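PDB 6TGF: exopolysaccharide biosynthesis protein from Pantoea stewartii subsp. stewartii DC283, which modifies the exopolysaccharide of bacterial biofilms, probably as a glycan hydrolase with a phage tailspike-like parallel beta-helix fold. Local coordinates for residues 427-432 against 446-451; 452-457 against 471-476; 467-472 against 489-494; 475-480 against 499-504. All blocks are in the same frame, centred on the assembly; numbering follows the deposited sequence.

Interaction 1 of 4, residues 427-432 against 446-451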
# COMPACT_ATOMS: atom_id res chain seq x y z
N GLY B 427 26.93 -2.91 11.31
CA GLY B 427 25.90 -2.01 11.84
C GLY B 427 24.51 -2.61 11.72
O GLY B 427 24.37 -3.66 11.05
N LYS B 428 23.51 -1.95 12.33
CA LYS B 428 22.10 -2.41 12.38
C LYS B 428 21.36 -1.88 11.15
O LYS B 428 21.36 -0.65 10.96
CB LYS B 428 21.45 -1.94 13.68
CG LYS B 428 22.15 -2.41 14.94
CD LYS B 428 21.66 -1.74 16.21
CE LYS B 428 22.62 -1.93 17.36
NZ LYS B 428 21.96 -1.75 18.68
N VAL B 429 20.77 -2.77 10.34
CA VAL B 429 19.95 -2.40 9.15
C VAL B 429 18.79 -1.53 9.64
O VAL B 429 18.55 -0.47 9.04
CB VAL B 429 19.47 -3.64 8.38
CG1 VAL B 429 18.48 -3.29 7.28
CG2 VAL B 429 20.64 -4.43 7.80
N LEU B 430 18.11 -1.97 10.71
CA LEU B 430 17.07 -1.19 11.43
C LEU B 430 17.56 -0.93 12.86
O LEU B 430 17.64 -1.89 13.64
CB LEU B 430 15.75 -1.98 11.44
CG LEU B 430 15.28 -2.52 10.09
CD1 LEU B 430 13.98 -3.30 10.25
CD2 LEU B 430 15.11 -1.40 9.08
N ASN B 431 17.89 0.33 13.18
CA ASN B 431 18.21 0.80 14.55
C ASN B 431 17.00 1.60 15.05
O ASN B 431 17.09 2.85 15.08
CB ASN B 431 19.52 1.58 14.58
CG ASN B 431 19.97 1.95 15.98
OD1 ASN B 431 19.29 1.65 16.96
ND2 ASN B 431 21.12 2.59 16.08
N LEU B 432 15.92 0.91 15.42
CA LEU B 432 14.59 1.52 15.67
C LEU B 432 14.00 0.99 16.98
O LEU B 432 12.93 0.39 16.99
CB LEU B 432 13.68 1.20 14.48
CG LEU B 432 14.12 1.77 13.14
CD1 LEU B 432 13.27 1.22 12.01
CD2 LEU B 432 14.08 3.29 13.14
N GLU B 446 19.00 -10.00 3.69
CA GLU B 446 19.77 -11.21 3.30
C GLU B 446 21.26 -10.95 3.53
O GLU B 446 21.75 -9.88 3.12
CB GLU B 446 19.50 -11.57 1.84
CG GLU B 446 18.04 -11.46 1.45
CD GLU B 446 17.71 -12.13 0.12
OE1 GLU B 446 17.82 -13.37 0.04
OE2 GLU B 446 17.36 -11.40 -0.83
N HIS B 447 21.96 -11.91 4.15
CA HIS B 447 23.44 -11.94 4.33
C HIS B 447 23.91 -10.70 5.11
O HIS B 447 25.07 -10.30 4.92
CB HIS B 447 24.12 -12.06 2.96
CG HIS B 447 23.41 -12.96 2.00
ND1 HIS B 447 23.41 -14.33 2.15
CD2 HIS B 447 22.67 -12.69 0.90
CE1 HIS B 447 22.70 -14.87 1.17
NE2 HIS B 447 22.24 -13.89 0.39
N CYS B 448 23.05 -10.14 5.97
CA CYS B 448 23.35 -8.97 6.84
C CYS B 448 23.62 -9.46 8.27
O CYS B 448 22.80 -10.24 8.79
CB CYS B 448 22.19 -7.97 6.85
SG CYS B 448 21.84 -7.25 5.22
N ASP B 449 24.73 -9.02 8.87
CA ASP B 449 25.21 -9.49 10.20
C ASP B 449 24.17 -9.16 11.27
O ASP B 449 23.90 -10.03 12.12
CB ASP B 449 26.57 -8.90 10.56
CG ASP B 449 27.75 -9.67 9.98
OD1 ASP B 449 27.52 -10.54 9.11
OD2 ASP B 449 28.89 -9.39 10.41
N ASN B 450 23.62 -7.94 11.23
CA ASN B 450 22.70 -7.40 12.28
C ASN B 450 21.45 -6.83 11.61
O ASN B 450 21.41 -5.64 11.29
CB ASN B 450 23.41 -6.36 13.14
CG ASN B 450 24.60 -6.93 13.89
OD1 ASN B 450 24.44 -7.77 14.77
ND2 ASN B 450 25.80 -6.49 13.53
N PRO B 451 20.41 -7.65 11.37
CA PRO B 451 19.10 -7.15 10.96
C PRO B 451 18.65 -5.94 11.79
O PRO B 451 17.98 -5.08 11.26
CB PRO B 451 18.19 -8.36 11.21
CG PRO B 451 19.09 -9.55 10.92
CD PRO B 451 20.45 -9.12 11.42
O HOH W 1 24.17 -5.67 9.39
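Asn450, Pro451 and Val429 carry this contact, largely through their backbones. Val429 N donates to Asn450 O at 3.1 Å, the N-H aimed almost straight at the oxygen (168°). One residue further, Leu430 N reaches Pro451 O at 3.2 Å, but from a position tilted out of the carbonyl plane. Consecutive amides thus meet consecutive carbonyls, consistent with the corner the chain turns at Val429. Two successive coils of the parallel beta-helix are joined here, just where strand 430-431 and strand 450-453 are set beside each other. The side chain of Val429 faces the later coil: its CB sits 3.5 Å from Pro451 O, and CG2, anti to its own carbonyl carbon, extends to Cys448 CB at 4.0 Å. Val429 also packs against Ala421 of strand 414-422. The ring of Pro451 packs on Leu466 and Cys469 of the following coil. Asn450 approaches Gly427 with its CB, 3.5 Å from Gly427 O, while its OD1 accepts a weak hydrogen bond from Asn471. A water bridges the same pair of residues, 2.6 Å from Gly427 O as donor and 3.0 Å from Asn450 N as acceptor.

Interaction 2 of 4, residues 452-457 against 471-476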
# COMPACT_ATOMS: atom_id res chain seq x y z
N GLY B 452 19.04 -5.91 13.07
CA GLY B 452 19.06 -4.69 13.91
C GLY B 452 18.20 -4.82 15.15
O GLY B 452 18.05 -5.96 15.66
N ASP B 453 17.66 -3.69 15.62
CA ASP B 453 16.97 -3.56 16.93
C ASP B 453 15.59 -2.91 16.72
O ASP B 453 15.55 -1.75 16.28
CB ASP B 453 17.82 -2.73 17.90
CG ASP B 453 17.21 -2.59 19.29
OD1 ASP B 453 16.46 -3.49 19.69
OD2 ASP B 453 17.50 -1.57 19.95
N ILE B 454 14.52 -3.66 17.01
CA ILE B 454 13.12 -3.14 17.08
C ILE B 454 12.54 -3.50 18.46
O ILE B 454 11.32 -3.72 18.55
CB ILE B 454 12.27 -3.69 15.91
CG1 ILE B 454 12.14 -5.22 15.94
CG2 ILE B 454 12.81 -3.19 14.58
CD1 ILE B 454 10.97 -5.75 15.15
N SER B 455 13.39 -3.53 19.49
CA SER B 455 13.04 -3.87 20.89
C SER B 455 12.11 -2.80 21.47
O SER B 455 12.15 -1.65 20.99
CB SER B 455 14.27 -4.04 21.74
OG SER B 455 15.06 -2.86 21.73
N ASN B 456 11.28 -3.19 22.46
CA ASN B 456 10.37 -2.29 23.21
C ASN B 456 9.42 -1.57 22.24
O ASN B 456 8.96 -0.46 22.57
CB ASN B 456 11.15 -1.29 24.07
CG ASN B 456 11.77 -1.93 25.30
OD1 ASN B 456 11.06 -2.54 26.09
ND2 ASN B 456 13.07 -1.78 25.46
N GLY B 457 9.11 -2.20 21.10
CA GLY B 457 8.33 -1.60 20.00
C GLY B 457 6.90 -2.12 19.96
O GLY B 457 6.51 -2.88 20.87
N ASN B 471 23.23 -12.80 13.01
CA ASN B 471 22.60 -12.54 14.33
C ASN B 471 21.09 -12.41 14.16
O ASN B 471 20.61 -12.16 13.05
CB ASN B 471 23.20 -11.30 14.99
CG ASN B 471 24.68 -11.46 15.28
OD1 ASN B 471 25.08 -12.38 15.99
ND2 ASN B 471 25.49 -10.58 14.73
N PRO B 472 20.30 -12.59 15.24
CA PRO B 472 18.85 -12.37 15.16
C PRO B 472 18.49 -10.88 15.10
O PRO B 472 19.28 -10.06 15.55
CB PRO B 472 18.33 -12.98 16.47
CG PRO B 472 19.50 -12.85 17.43
CD PRO B 472 20.73 -13.04 16.57
N LEU B 473 17.33 -10.57 14.52
CA LEU B 473 16.65 -9.26 14.70
C LEU B 473 16.27 -9.15 16.18
O LEU B 473 15.49 -10.01 16.65
CB LEU B 473 15.42 -9.19 13.79
CG LEU B 473 14.51 -7.97 13.97
CD1 LEU B 473 15.25 -6.68 13.65
CD2 LEU B 473 13.26 -8.09 13.12
N ILE B 474 16.84 -8.18 16.90
CA ILE B 474 16.59 -7.97 18.35
C ILE B 474 15.22 -7.30 18.52
O ILE B 474 15.07 -6.15 18.06
CB ILE B 474 17.72 -7.15 19.00
CG1 ILE B 474 19.10 -7.79 18.79
CG2 ILE B 474 17.43 -6.90 20.48
CD1 ILE B 474 19.27 -9.14 19.45
N ALA B 475 14.26 -8.00 19.12
CA ALA B 475 12.87 -7.54 19.35
C ALA B 475 12.48 -7.79 20.82
O ALA B 475 11.35 -8.25 21.06
CB ALA B 475 11.94 -8.25 18.40
N TRP B 476 13.38 -7.47 21.75
CA TRP B 476 13.19 -7.68 23.22
C TRP B 476 12.02 -6.82 23.70
O TRP B 476 12.01 -5.62 23.40
CB TRP B 476 14.47 -7.35 24.00
CG TRP B 476 15.66 -8.19 23.66
CD1 TRP B 476 15.66 -9.46 23.14
CD2 TRP B 476 17.04 -7.83 23.84
NE1 TRP B 476 16.95 -9.90 22.97
CE2 TRP B 476 17.81 -8.93 23.39
CE3 TRP B 476 17.70 -6.69 24.32
CZ2 TRP B 476 19.21 -8.91 23.42
CZ3 TRP B 476 19.08 -6.68 24.34
CH2 TRP B 476 19.82 -7.77 23.90
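Ile474 grips the preceding coil at both its N-H and its carbonyl: Ile474 N donates to Gly452 O at 2.8 Å, and Ile474 O accepts from Ile454 N, also at 2.8 Å. Bonds to the residues before and after Asp453 make this a bridge between adjacent coils of the parallel beta-helix, whose backbones run here in nearly the same direction, 17° apart. Beyond it the strands give way to turns, yet the two coils stay together through Asn456 N, which donates to Trp476 O at 2.7 Å.

The bend in the earlier coil is an Asx turn. Asp453 OD1 takes Ser455 OG on its syn lone pair at 2.6 Å and is met by Ser455 N, 3.1 Å away, from well above the carboxylate plane. Two donors therefore fix the rotation of this carboxylate. The amide end of Asn456 is held by a further loop, its OD1 accepting from Trp502 N and its ND2 donating to Asp500 O.

Toward the interior, Ile454 and Leu473 cross at about a right angle, with Ile454 CD1 3.9 Å from Leu473 CD2, while Leu473 CD1 rests against Gly452 O. Ile454 CG1 comes equally close to Ala475 CB, at 3.9 Å. Trp459, Ile461, Leu464 and Leu466 of strand 458-467 continue this apolar layer. The outward-facing side is mixed: Ile474 CG2, placed anti to the backbone N, is thereby set between the Trp476 ring, over whose centre it lies, and Asp453 OD1, 3.6 Å from Ile474 CG2.

Interaction 3 of 4, residues 467-472 against 489-494. With EDO (1,2-ethanediol), chain C.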
# COMPACT_ATOMS: atom_id res chain seq x y z
N GLU B 467 17.23 -14.03 5.69
CA GLU B 467 17.94 -15.19 5.09
C GLU B 467 19.45 -15.04 5.31
O GLU B 467 20.01 -14.01 4.91
CB GLU B 467 17.63 -15.30 3.60
CG GLU B 467 16.17 -15.61 3.30
CD GLU B 467 15.90 -16.16 1.91
OE1 GLU B 467 14.78 -16.67 1.69
OE2 GLU B 467 16.80 -16.07 1.05
N ASP B 468 20.07 -16.04 5.95
CA ASP B 468 21.54 -16.15 6.13
C ASP B 468 22.07 -14.93 6.89
O ASP B 468 23.17 -14.45 6.56
CB ASP B 468 22.25 -16.34 4.79
CG ASP B 468 23.73 -16.68 4.91
OD1 ASP B 468 24.05 -17.59 5.70
OD2 ASP B 468 24.54 -16.02 4.23
N CYS B 469 21.32 -14.46 7.89
CA CYS B 469 21.71 -13.32 8.78
C CYS B 469 22.41 -13.87 10.02
O CYS B 469 21.80 -14.70 10.73
CB CYS B 469 20.50 -12.48 9.15
SG CYS B 469 19.89 -11.49 7.76
N LYS B 470 23.65 -13.44 10.26
CA LYS B 470 24.56 -13.97 11.31
C LYS B 470 23.85 -13.93 12.67
O LYS B 470 23.88 -14.96 13.38
CB LYS B 470 25.86 -13.16 11.37
CG LYS B 470 26.92 -13.71 12.31
CD LYS B 470 28.17 -12.88 12.36
CE LYS B 470 29.18 -13.40 13.37
NZ LYS B 470 30.46 -12.66 13.29
N ASN B 471 23.23 -12.80 13.01
CA ASN B 471 22.60 -12.54 14.33
C ASN B 471 21.09 -12.41 14.16
O ASN B 471 20.61 -12.16 13.05
CB ASN B 471 23.20 -11.30 14.99
CG ASN B 471 24.68 -11.46 15.28
OD1 ASN B 471 25.08 -12.38 15.99
ND2 ASN B 471 25.49 -10.58 14.73
N PRO B 472 20.30 -12.59 15.24
CA PRO B 472 18.85 -12.37 15.16
C PRO B 472 18.49 -10.88 15.10
O PRO B 472 19.28 -10.06 15.55
CB PRO B 472 18.33 -12.98 16.47
CG PRO B 472 19.50 -12.85 17.43
CD PRO B 472 20.73 -13.04 16.57
N SER B 489 18.32 -20.23 6.65
CA SER B 489 19.79 -20.30 6.89
C SER B 489 20.15 -19.76 8.28
O SER B 489 21.13 -19.00 8.39
CB SER B 489 20.52 -19.55 5.80
OG SER B 489 19.92 -19.76 4.53
N GLY B 490 19.38 -20.15 9.31
CA GLY B 490 19.69 -19.87 10.72
C GLY B 490 19.38 -18.45 11.15
O GLY B 490 19.76 -18.08 12.28
N SER B 491 18.71 -17.66 10.29
CA SER B 491 18.17 -16.32 10.64
C SER B 491 16.98 -16.51 11.59
O SER B 491 16.26 -17.51 11.43
CB SER B 491 17.75 -15.57 9.40
OG SER B 491 18.80 -15.53 8.45
N TRP B 492 16.79 -15.60 12.55
CA TRP B 492 15.62 -15.64 13.47
C TRP B 492 15.36 -14.26 14.09
O TRP B 492 16.19 -13.35 13.92
CB TRP B 492 15.79 -16.73 14.54
CG TRP B 492 16.99 -16.58 15.43
CD1 TRP B 492 18.30 -16.66 15.08
CD2 TRP B 492 16.97 -16.38 16.86
NE1 TRP B 492 19.10 -16.50 16.18
CE2 TRP B 492 18.31 -16.33 17.28
CE3 TRP B 492 15.95 -16.22 17.81
CZ2 TRP B 492 18.66 -16.12 18.62
CZ3 TRP B 492 16.29 -16.02 19.13
CH2 TRP B 492 17.63 -15.98 19.53
N ILE B 493 14.21 -14.13 14.76
CA ILE B 493 13.77 -12.92 15.51
C ILE B 493 13.77 -13.27 17.00
O ILE B 493 12.99 -14.16 17.39
CB ILE B 493 12.39 -12.43 15.02
CG1 ILE B 493 12.38 -12.15 13.52
CG2 ILE B 493 11.94 -11.22 15.82
CD1 ILE B 493 11.00 -12.02 12.92
N ASP B 494 14.61 -12.60 17.79
CA ASP B 494 14.68 -12.76 19.26
C ASP B 494 13.62 -11.84 19.89
O ASP B 494 13.89 -10.63 20.02
CB ASP B 494 16.09 -12.46 19.78
CG ASP B 494 16.31 -12.81 21.24
OD1 ASP B 494 15.31 -13.05 21.95
OD2 ASP B 494 17.48 -12.84 21.67
C1 EDO C . 15.43 -21.72 9.91
O1 EDO C . 16.04 -20.62 10.54
C2 EDO C . 16.34 -22.44 8.98
O2 EDO C . 17.54 -22.89 9.59
O HOH W 2 22.29 -17.36 10.20
O HOH W 3 21.04 -15.51 13.19
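Pro472 lies over one face of the Trp492 indole, the two side chains side by side and pointing the same way. Pro472 CB sits 3.5 Å from the centroid of the five-membered ring, 15° off its normal, in a CH-pi contact. Pro472 CG spreads the overlap onto the benzene half, 3.6 Å from Trp492 CZ2. Trp492 CG lies between its own backbone N and carbonyl carbon (chi1 61°), which brings the indole alongside the proline. Asp494 CB touches the same proline, while the carboxylate of Asp494 is engaged by Ser496 through OD1 and, weakly, by Trp476 NE1 through OD2.

At the other end of the contact Ser491 points its hydroxyl into the bend of the earlier coil. Ser491 OG accepts from Cys469 N at 2.8 Å in an almost linear bond (174°), and is also hydrogen-bonded to Gln488 O. Stacked coils of the parallel beta-helix are thus linked where Cys469 and Ser491 lie in the turns after strands 458-467 and 479-488, by a side-chain oxygen accepting from a backbone amide. Water also bridges the segments: one molecule donates to Cys469 O at 2.8 Å and Ser489 O at 2.7 Å, and a second lies between Cys469 O and Gly490 O. At the exposed margin Asp468 CB meets Ser489 CB at 3.8 Å, the carboxylate turning off to His447 ND1. A 1,2-ethanediol, probably from the crystallisation liquor, accepts a weak hydrogen bond from Gly490 N.

Interaction 4 of 4, residues 475-480 against 499-504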
# COMPACT_ATOMS: atom_id res chain seq x y z
N ALA B 475 14.26 -8.00 19.12
CA ALA B 475 12.87 -7.54 19.35
C ALA B 475 12.48 -7.79 20.82
O ALA B 475 11.35 -8.25 21.06
CB ALA B 475 11.94 -8.25 18.40
N TRP B 476 13.38 -7.47 21.75
CA TRP B 476 13.19 -7.68 23.22
C TRP B 476 12.02 -6.82 23.70
O TRP B 476 12.01 -5.62 23.40
CB TRP B 476 14.47 -7.35 24.00
CG TRP B 476 15.66 -8.19 23.66
CD1 TRP B 476 15.66 -9.46 23.14
CD2 TRP B 476 17.04 -7.83 23.84
NE1 TRP B 476 16.95 -9.90 22.97
CE2 TRP B 476 17.81 -8.93 23.39
CE3 TRP B 476 17.70 -6.69 24.32
CZ2 TRP B 476 19.21 -8.91 23.42
CZ3 TRP B 476 19.08 -6.68 24.34
CH2 TRP B 476 19.82 -7.77 23.90
N HIS B 477 11.06 -7.44 24.41
CA HIS B 477 9.85 -6.79 24.99
C HIS B 477 9.00 -6.14 23.88
O HIS B 477 8.16 -5.28 24.22
CB HIS B 477 10.24 -5.75 26.05
CG HIS B 477 11.05 -6.29 27.17
ND1 HIS B 477 10.52 -7.13 28.14
CD2 HIS B 477 12.35 -6.11 27.50
CE1 HIS B 477 11.47 -7.45 29.00
NE2 HIS B 477 12.59 -6.83 28.64
N SER B 478 9.21 -6.52 22.62
CA SER B 478 8.56 -5.87 21.44
C SER B 478 7.20 -6.52 21.19
O SER B 478 7.13 -7.76 21.14
CB SER B 478 9.44 -5.94 20.22
OG SER B 478 9.07 -4.94 19.28
N ARG B 479 6.16 -5.70 21.03
CA ARG B 479 4.75 -6.14 20.83
C ARG B 479 4.52 -6.40 19.34
O ARG B 479 4.12 -5.45 18.63
CB ARG B 479 3.79 -5.09 21.39
CG ARG B 479 4.01 -4.75 22.86
CD ARG B 479 3.17 -3.57 23.31
NE ARG B 479 3.68 -2.29 22.83
CZ ARG B 479 3.02 -1.14 22.89
NH1 ARG B 479 1.80 -1.08 23.38
NH2 ARG B 479 3.59 -0.03 22.43
N LEU B 480 4.77 -7.63 18.88
CA LEU B 480 4.75 -8.01 17.44
C LEU B 480 3.37 -8.57 17.07
O LEU B 480 2.75 -9.24 17.91
CB LEU B 480 5.85 -9.03 17.17
CG LEU B 480 7.26 -8.64 17.63
CD1 LEU B 480 8.29 -9.63 17.11
CD2 LEU B 480 7.61 -7.22 17.18
N GLY B 499 17.13 -7.43 28.59
CA GLY B 499 17.36 -5.97 28.69
C GLY B 499 16.21 -5.26 29.38
O GLY B 499 15.34 -5.94 29.95
N ASP B 500 16.21 -3.92 29.32
CA ASP B 500 15.23 -3.04 30.01
C ASP B 500 13.90 -3.06 29.25
O ASP B 500 13.90 -2.80 28.03
CB ASP B 500 15.74 -1.60 30.11
CG ASP B 500 16.96 -1.44 31.01
OD1 ASP B 500 17.37 -2.43 31.64
OD2 ASP B 500 17.48 -0.31 31.07
N ARG B 501 12.80 -3.36 29.96
CA ARG B 501 11.41 -3.25 29.45
C ARG B 501 10.96 -1.80 29.59
O ARG B 501 10.94 -1.29 30.73
CB ARG B 501 10.48 -4.19 30.24
CG ARG B 501 9.10 -4.35 29.62
CD ARG B 501 8.18 -5.14 30.53
NE ARG B 501 7.99 -4.47 31.81
CZ ARG B 501 8.02 -5.06 33.01
NH1 ARG B 501 8.24 -6.36 33.12
NH2 ARG B 501 7.84 -4.33 34.10
N TRP B 502 10.62 -1.15 28.47
CA TRP B 502 10.23 0.28 28.42
C TRP B 502 8.84 0.47 29.04
O TRP B 502 8.72 1.28 29.97
CB TRP B 502 10.28 0.81 26.98
CG TRP B 502 9.76 2.21 26.85
CD1 TRP B 502 10.09 3.28 27.62
CD2 TRP B 502 8.79 2.69 25.89
NE1 TRP B 502 9.41 4.39 27.21
CE2 TRP B 502 8.61 4.06 26.15
CE3 TRP B 502 8.08 2.10 24.84
CZ2 TRP B 502 7.73 4.85 25.41
CZ3 TRP B 502 7.21 2.88 24.10
CH2 TRP B 502 7.04 4.23 24.39
N LEU B 503 7.84 -0.27 28.54
CA LEU B 503 6.42 -0.19 28.99
C LEU B 503 6.18 -1.19 30.13
O LEU B 503 7.12 -1.93 30.47
CB LEU B 503 5.50 -0.47 27.80
CG LEU B 503 5.66 0.46 26.60
CD1 LEU B 503 4.74 0.05 25.47
CD2 LEU B 503 5.40 1.91 26.99
N SER B 504 4.97 -1.20 30.69
CA SER B 504 4.56 -2.06 31.83
C SER B 504 4.45 -3.52 31.36
O SER B 504 4.29 -3.75 30.15
CB SER B 504 3.27 -1.59 32.45
OG SER B 504 2.15 -2.02 31.68
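The imidazole of His477 has Arg501 over one face and a backbone oxygen at its edge. Arg501 CB lies 3.5 Å from the ring centroid, only 6° off the normal, a CH-pi contact continued by Arg501 CG, 3.5 Å from His477 ND1. Gly499 O, near the ring plane, accepts from His477 NE2 at 3.2 Å, the donor standing above the carbonyl plane. Face and edge together hold the ring's orientation. The Arg501 guanidinium stands almost perpendicular to the imidazole, 85° between planes, its chain bent at chi3 so that Arg501 NE meets Leu503 O in plane at 3.0 Å.

A second flat group, the guanidinium of Arg479, has Leu503 CD1 over its centre, 3.2 Å above the plane; the two side chains cross at about a right angle. Leu503 CD2 lies over one face of the Trp502 ring, offset toward its rim.

His477 is placed by a type II beta turn from Ala475 to Ser478, closed by Ser478 N to Ala475 O, at a corner of the parallel beta-helix just ahead of strand 479-488. The 499-504 segment belongs to the long loop between strands 493-494 and 511-514, which folds back over this corner. One residue before His477, the Trp476 ring comes near Gly499, with Trp476 CE3 4.4 Å from Gly499 N. Arg479 additionally packs on Ser515 of the second subunit, which brings this surface to the subunit interface.

How the interactions relate
Following the chain, interaction 1 joins 427-432 to 446-451 and closes before interaction 2 opens at 452, within the same strand 450-453. Interaction 2 closes the following coil from 452-457 to 471-476; strand 450-453, shared between the two, pairs Asp453 back to Leu430 and Leu432. Interaction 3 opens at 467-472, on the stretch where interaction 2 ends, and adds another coil, strand 493-494 bonding to Leu473 and Ala475. Interaction 4 likewise starts where interaction 2 ends, at 475-480, and crosses interaction 3, since their segments alternate. Interactions 1 to 3 thus stack consecutive turns, whereas interaction 4 ties a long loop to the corner, linked to interaction 2 through Asn456.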